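PDB 5ZBT: lectin-like protein from Entamoeba histolytica HM-1:IMSS-A, which is of unknown function but, as an ERGIC-53-like protein with a legume lectin-like domain, the part described here, may bind D-mannose. Local coordinates for residues A[36-39]-A[40-44]; A[28-31]-A[32-36]. One frame throughout, in Å; residues are numbered along the deposited sequence.

Interaction 1: A[36-39]-A[40-44]; sequences PENV and VRNYD
V39 and R41 take the largest share of this contact within the single short helix 36-42, and N38 and E37 meet the arginine from the preceding turn. The helix is held by its backbone: V40 N donates to P36 O at 3.1 Å with a nearly straight N-H (169°), and R41 N reaches E37 O at 3.0 Å. Further along, V39 O takes two amides, N42 N at 3.1 Å and, weakly, Y43 N at 3.0 Å. V39 O also lies at the edge of the Y43 ring, in its plane, 3.6 Å from Y43 CD1. On the exposed side, R41 folds back over the helix. With CG between its own N and C (chi1 78°) and the chain bent at chi3, the guanidinium lies with one face over N38 CA. Its NH2 makes a long, weakly bonded salt bridge to E37 OE1 at 3.4 Å, the carboxylate standing almost perpendicular to the guanidinium. A water bridges N38 O and N42 ND2, accepting from N42 ND2 at 2.8 Å, while N38 ND2 is held by S29 O. On the buried side V39 packs on F30, I34, M69, M45 and V51, and Y43 also lies on M69. The helix thus bridges the loop before it and strand 43-46, an outermost strand of one seven-stranded antiparallel sheet.

Interaction 2: A[28-31]-A[32-36]; sequences LSFR and EPIEP
F30 and I34 form the close-packed part of this turn: the I34 methyl CD1 comes up to the edge of the phenyl ring, near its plane, and meets F30 CD2 at 3.6 Å. The F30 ring gets there because its CG sits between N and C (chi1 47°), which stands it up from the backbone on the side where I34 returns. I34 has CG1 beside its backbone N, and the CD1 at the end of that branch also lies 3.6 Å from R31 O. Both residues are buried, and V39 of helix 36-42 touches each of them. Between them the chain turns through a cis peptide bond joining E32 to P33, which probably helps bring I34 back alongside R31. I34 CA approaches R31 O at 3.5 Å in a C-H...O contact. The outer side is looser and polar. R31, E32 and P33 are exposed; the end of R31 leads away from the turn to a salt bridge with D26, with S29 CB above one face of its guanidinium, toward the rim, and E32 makes a weak, long ion pair with K85. No hydrogen bond crosses between 28-31 and 32-36. The turn is thus probably shaped by the cis E32-P33 peptide and by apolar contact on its inner side, while its charged groups look to partners beyond it, consistent with a connection held more by its neighbours than by its own bonds.

The two contacts follow one another along the chain and share P36, where the loop of interaction 2 becomes the helix of interaction 1. Each has a buried apolar side and an exposed charged side, and the buried sides meet through V39 and F30. A polar tie runs between them too, a probable hydrogen bond between Y43 OH and L28 O (2.6 Å). Interaction 1 relies on helical backbone bonds and leads into strand 43-46; interaction 2 has no hydrogen bond between its two segments and leans on strand 220-231 of the other sheet. Together they connect the outermost strand 43-46 of one sheet with strand 220-231, an inner strand of the other, and both touch V51 of strand 50-51.

Interaction 1: A[36-39]-A[40-44]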
loop_
_atom_site.group_PDB
_atom_site.type_symbol
_atom_site.label_atom_id
_atom_site.label_comp_id
_atom_site.label_asym_id
_atom_site.label_seq_id
_atom_site.Cartn_x
_atom_site.Cartn_y
_atom_site.Cartn_z
ATOM N N PRO A 36 18.411 -2.091 -7.539
ATOM C CA PRO A 36 17.777 -3.394 -7.246
ATOM C C PRO A 36 18.215 -4.061 -5.952
ATOM O O PRO A 36 17.388 -4.728 -5.316
ATOM C CB PRO A 36 18.160 -4.242 -8.466
ATOM C CG PRO A 36 18.253 -3.265 -9.563
ATOM C CD PRO A 36 18.826 -1.996 -8.952
ATOM N N GLU A 37 19.482 -3.949 -5.549
ATOM C CA GLU A 37 19.879 -4.673 -4.344
ATOM C C GLU A 37 19.264 -4.042 -3.101
ATOM O O GLU A 37 19.004 -4.741 -2.117
ATOM C CB GLU A 37 21.414 -4.779 -4.242
ATOM C CG GLU A 37 22.187 -3.582 -3.657
ATOM C CD GLU A 37 23.711 -3.830 -3.612
ATOM O OE1 GLU A 37 24.364 -3.503 -2.586
ATOM O OE2 GLU A 37 24.257 -4.365 -4.603
ATOM N N ASN A 38 18.972 -2.744 -3.145
ATOM C CA ASN A 38 18.307 -2.119 -2.006
ATOM C C ASN A 38 16.905 -2.680 -1.801
ATOM O O ASN A 38 16.466 -2.858 -0.658
ATOM C CB ASN A 38 18.239 -0.600 -2.179
ATOM C CG ASN A 38 17.566 0.079 -0.994
ATOM O OD1 ASN A 38 17.890 -0.201 0.174
ATOM N ND2 ASN A 38 16.610 0.958 -1.280
ATOM N N VAL A 39 16.179 -2.949 -2.896
ATOM C CA VAL A 39 14.841 -3.525 -2.784
ATOM C C VAL A 39 14.925 -4.959 -2.275
ATOM O O VAL A 39 14.245 -5.335 -1.311
ATOM C CB VAL A 39 14.106 -3.449 -4.136
ATOM C CG1 VAL A 39 12.737 -4.080 -4.027
ATOM C CG2 VAL A 39 13.974 -2.019 -4.604
ATOM N N VAL A 40 15.792 -5.768 -2.896
ATOM C CA VAL A 40 15.888 -7.194 -2.582
ATOM C C VAL A 40 16.308 -7.414 -1.137
ATOM O O VAL A 40 15.901 -8.398 -0.504
ATOM C CB VAL A 40 16.862 -7.899 -3.561
ATOM C CG1 VAL A 40 17.211 -9.292 -3.075
ATOM C CG2 VAL A 40 16.264 -7.979 -4.966
ATOM N N ARG A 41 17.125 -6.525 -0.582
ATOM C CA ARG A 41 17.629 -6.827 0.751
ATOM C C ARG A 41 16.583 -6.574 1.822
ATOM O O ARG A 41 16.711 -7.098 2.933
ATOM C CB ARG A 41 18.918 -6.042 1.034
ATOM C CG ARG A 41 18.730 -4.587 1.401
ATOM C CD ARG A 41 19.990 -4.043 2.053
ATOM N NE ARG A 41 20.998 -3.717 1.049
ATOM C CZ ARG A 41 21.262 -2.480 0.650
ATOM N NH1 ARG A 41 20.594 -1.460 1.188
ATOM N NH2 ARG A 41 22.187 -2.268 -0.279
ATOM N N ASN A 42 15.530 -5.831 1.497
ATOM C CA ASN A 42 14.494 -5.492 2.457
ATOM C C ASN A 42 13.149 -6.164 2.198
ATOM O O ASN A 42 12.321 -6.194 3.115
ATOM C CB ASN A 42 14.329 -3.966 2.506
ATOM C CG ASN A 42 15.511 -3.295 3.185
ATOM O OD1 ASN A 42 16.130 -3.891 4.068
ATOM N ND2 ASN A 42 15.840 -2.072 2.773
ATOM N N TYR A 43 12.918 -6.753 1.018
ATOM C CA TYR A 43 11.586 -7.250 0.663
ATOM C C TYR A 43 11.653 -8.621 0.006
ATOM O O TYR A 43 12.429 -8.828 -0.929
ATOM C CB TYR A 43 10.879 -6.268 -0.283
ATOM C CG TYR A 43 10.522 -4.948 0.367
ATOM C CD1 TYR A 43 11.371 -3.849 0.291
ATOM C CD2 TYR A 43 9.326 -4.799 1.049
ATOM C CE1 TYR A 43 11.034 -2.640 0.901
ATOM C CE2 TYR A 43 8.977 -3.598 1.656
ATOM C CZ TYR A 43 9.825 -2.533 1.584
ATOM O OH TYR A 43 9.441 -1.364 2.192
ATOM N N ASP A 44 10.841 -9.552 0.498
ATOM C CA ASP A 44 10.516 -10.774 -0.224
ATOM C C ASP A 44 9.523 -10.468 -1.335
ATOM O O ASP A 44 8.752 -9.504 -1.267
ATOM C CB ASP A 44 9.880 -11.826 0.685
ATOM C CG ASP A 44 10.760 -12.230 1.824
ATOM O OD1 ASP A 44 11.967 -12.439 1.591
ATOM O OD2 ASP A 44 10.229 -12.330 2.956
HETATM O O HOH W 1 14.295 -1.161 0.583
#

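Interaction 2: A[28-31]-A[32-36]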
loop_
_atom_site.group_PDB
_atom_site.type_symbol
_atom_site.label_atom_id
_atom_site.label_comp_id
_atom_site.label_asym_id
_atom_site.label_seq_id
_atom_site.Cartn_x
_atom_site.Cartn_y
_atom_site.Cartn_z
ATOM N N LEU A 28 13.021 0.056 5.073
ATOM C CA LEU A 28 11.761 0.188 4.353
ATOM C C LEU A 28 11.902 0.887 3.013
ATOM O O LEU A 28 11.237 0.506 2.048
ATOM C CB LEU A 28 10.739 0.965 5.211
ATOM C CG LEU A 28 10.437 0.451 6.615
ATOM C CD1 LEU A 28 9.390 1.310 7.331
ATOM C CD2 LEU A 28 9.992 -1.010 6.568
ATOM N N SER A 29 12.730 1.922 2.936
ATOM C CA SER A 29 12.707 2.826 1.800
ATOM C C SER A 29 13.355 2.207 0.577
ATOM O O SER A 29 14.335 1.467 0.685
ATOM C CB SER A 29 13.430 4.126 2.136
ATOM O OG SER A 29 12.734 4.830 3.138
ATOM N N PHE A 30 12.790 2.507 -0.592
ATOM C CA PHE A 30 13.544 2.480 -1.838
ATOM C C PHE A 30 13.190 3.733 -2.621
ATOM O O PHE A 30 12.015 3.992 -2.904
ATOM C CB PHE A 30 13.302 1.214 -2.665
ATOM C CG PHE A 30 11.859 0.830 -2.836
ATOM C CD1 PHE A 30 11.221 0.030 -1.892
ATOM C CD2 PHE A 30 11.172 1.179 -3.989
ATOM C CE1 PHE A 30 9.904 -0.360 -2.065
ATOM C CE2 PHE A 30 9.854 0.790 -4.182
ATOM C CZ PHE A 30 9.215 0.023 -3.216
ATOM N N ARG A 31 14.204 4.518 -2.933
ATOM C CA ARG A 31 14.059 5.830 -3.535
ATOM C C ARG A 31 14.533 5.797 -4.980
ATOM O O ARG A 31 15.150 4.831 -5.436
ATOM C CB ARG A 31 14.840 6.869 -2.723
ATOM C CG ARG A 31 14.385 6.943 -1.264
ATOM C CD ARG A 31 15.232 7.893 -0.430
ATOM N NE ARG A 31 15.314 7.434 0.958
ATOM C CZ ARG A 31 16.189 6.527 1.396
ATOM N NH1 ARG A 31 16.185 6.155 2.672
ATOM N NH2 ARG A 31 17.068 5.989 0.553
ATOM N N GLU A 32 14.216 6.890 -5.707
ATOM C CA GLU A 32 14.591 7.119 -7.102
ATOM C C GLU A 32 16.001 7.691 -7.177
ATOM O O GLU A 32 16.302 8.670 -6.480
ATOM C CB GLU A 32 13.617 8.073 -7.775
ATOM C CG GLU A 32 12.214 7.514 -7.977
ATOM C CD GLU A 32 11.467 8.208 -9.121
ATOM O OE1 GLU A 32 10.485 8.948 -8.846
ATOM O OE2 GLU A 32 11.868 8.017 -10.297
ATOM N N PRO A 33 16.889 7.120 -8.006
ATOM C CA PRO A 33 16.590 5.979 -8.883
ATOM C C PRO A 33 16.635 4.631 -8.146
ATOM O O PRO A 33 17.397 4.485 -7.185
ATOM C CB PRO A 33 17.696 6.064 -9.937
ATOM C CG PRO A 33 18.875 6.619 -9.171
ATOM C CD PRO A 33 18.299 7.546 -8.113
ATOM N N ILE A 34 15.822 3.672 -8.594
ATOM C CA ILE A 34 15.733 2.379 -7.924
ATOM C C ILE A 34 17.024 1.600 -8.118
ATOM O O ILE A 34 17.460 1.363 -9.251
ATOM C CB ILE A 34 14.553 1.560 -8.460
ATOM C CG1 ILE A 34 13.236 2.329 -8.307
ATOM C CG2 ILE A 34 14.494 0.226 -7.726
ATOM C CD1 ILE A 34 12.803 2.499 -6.883
ATOM N N GLU A 35 17.608 1.155 -7.019
ATOM C CA GLU A 35 18.782 0.297 -7.048
ATOM C C GLU A 35 18.345 -1.104 -6.634
ATOM O O GLU A 35 17.875 -1.294 -5.497
ATOM C CB GLU A 35 19.878 0.853 -6.125
ATOM C CG GLU A 35 20.748 -0.144 -5.347
ATOM C CD GLU A 35 21.658 0.538 -4.319
ATOM O OE1 GLU A 35 21.318 0.539 -3.106
ATOM O OE2 GLU A 35 22.699 1.105 -4.727
ATOM N N PRO A 36 18.411 -2.091 -7.539
ATOM C CA PRO A 36 17.777 -3.394 -7.246
ATOM C C PRO A 36 18.215 -4.061 -5.952
ATOM O O PRO A 36 17.388 -4.728 -5.316
ATOM C CB PRO A 36 18.160 -4.242 -8.466
ATOM C CG PRO A 36 18.253 -3.265 -9.563
ATOM C CD PRO A 36 18.826 -1.996 -8.952
#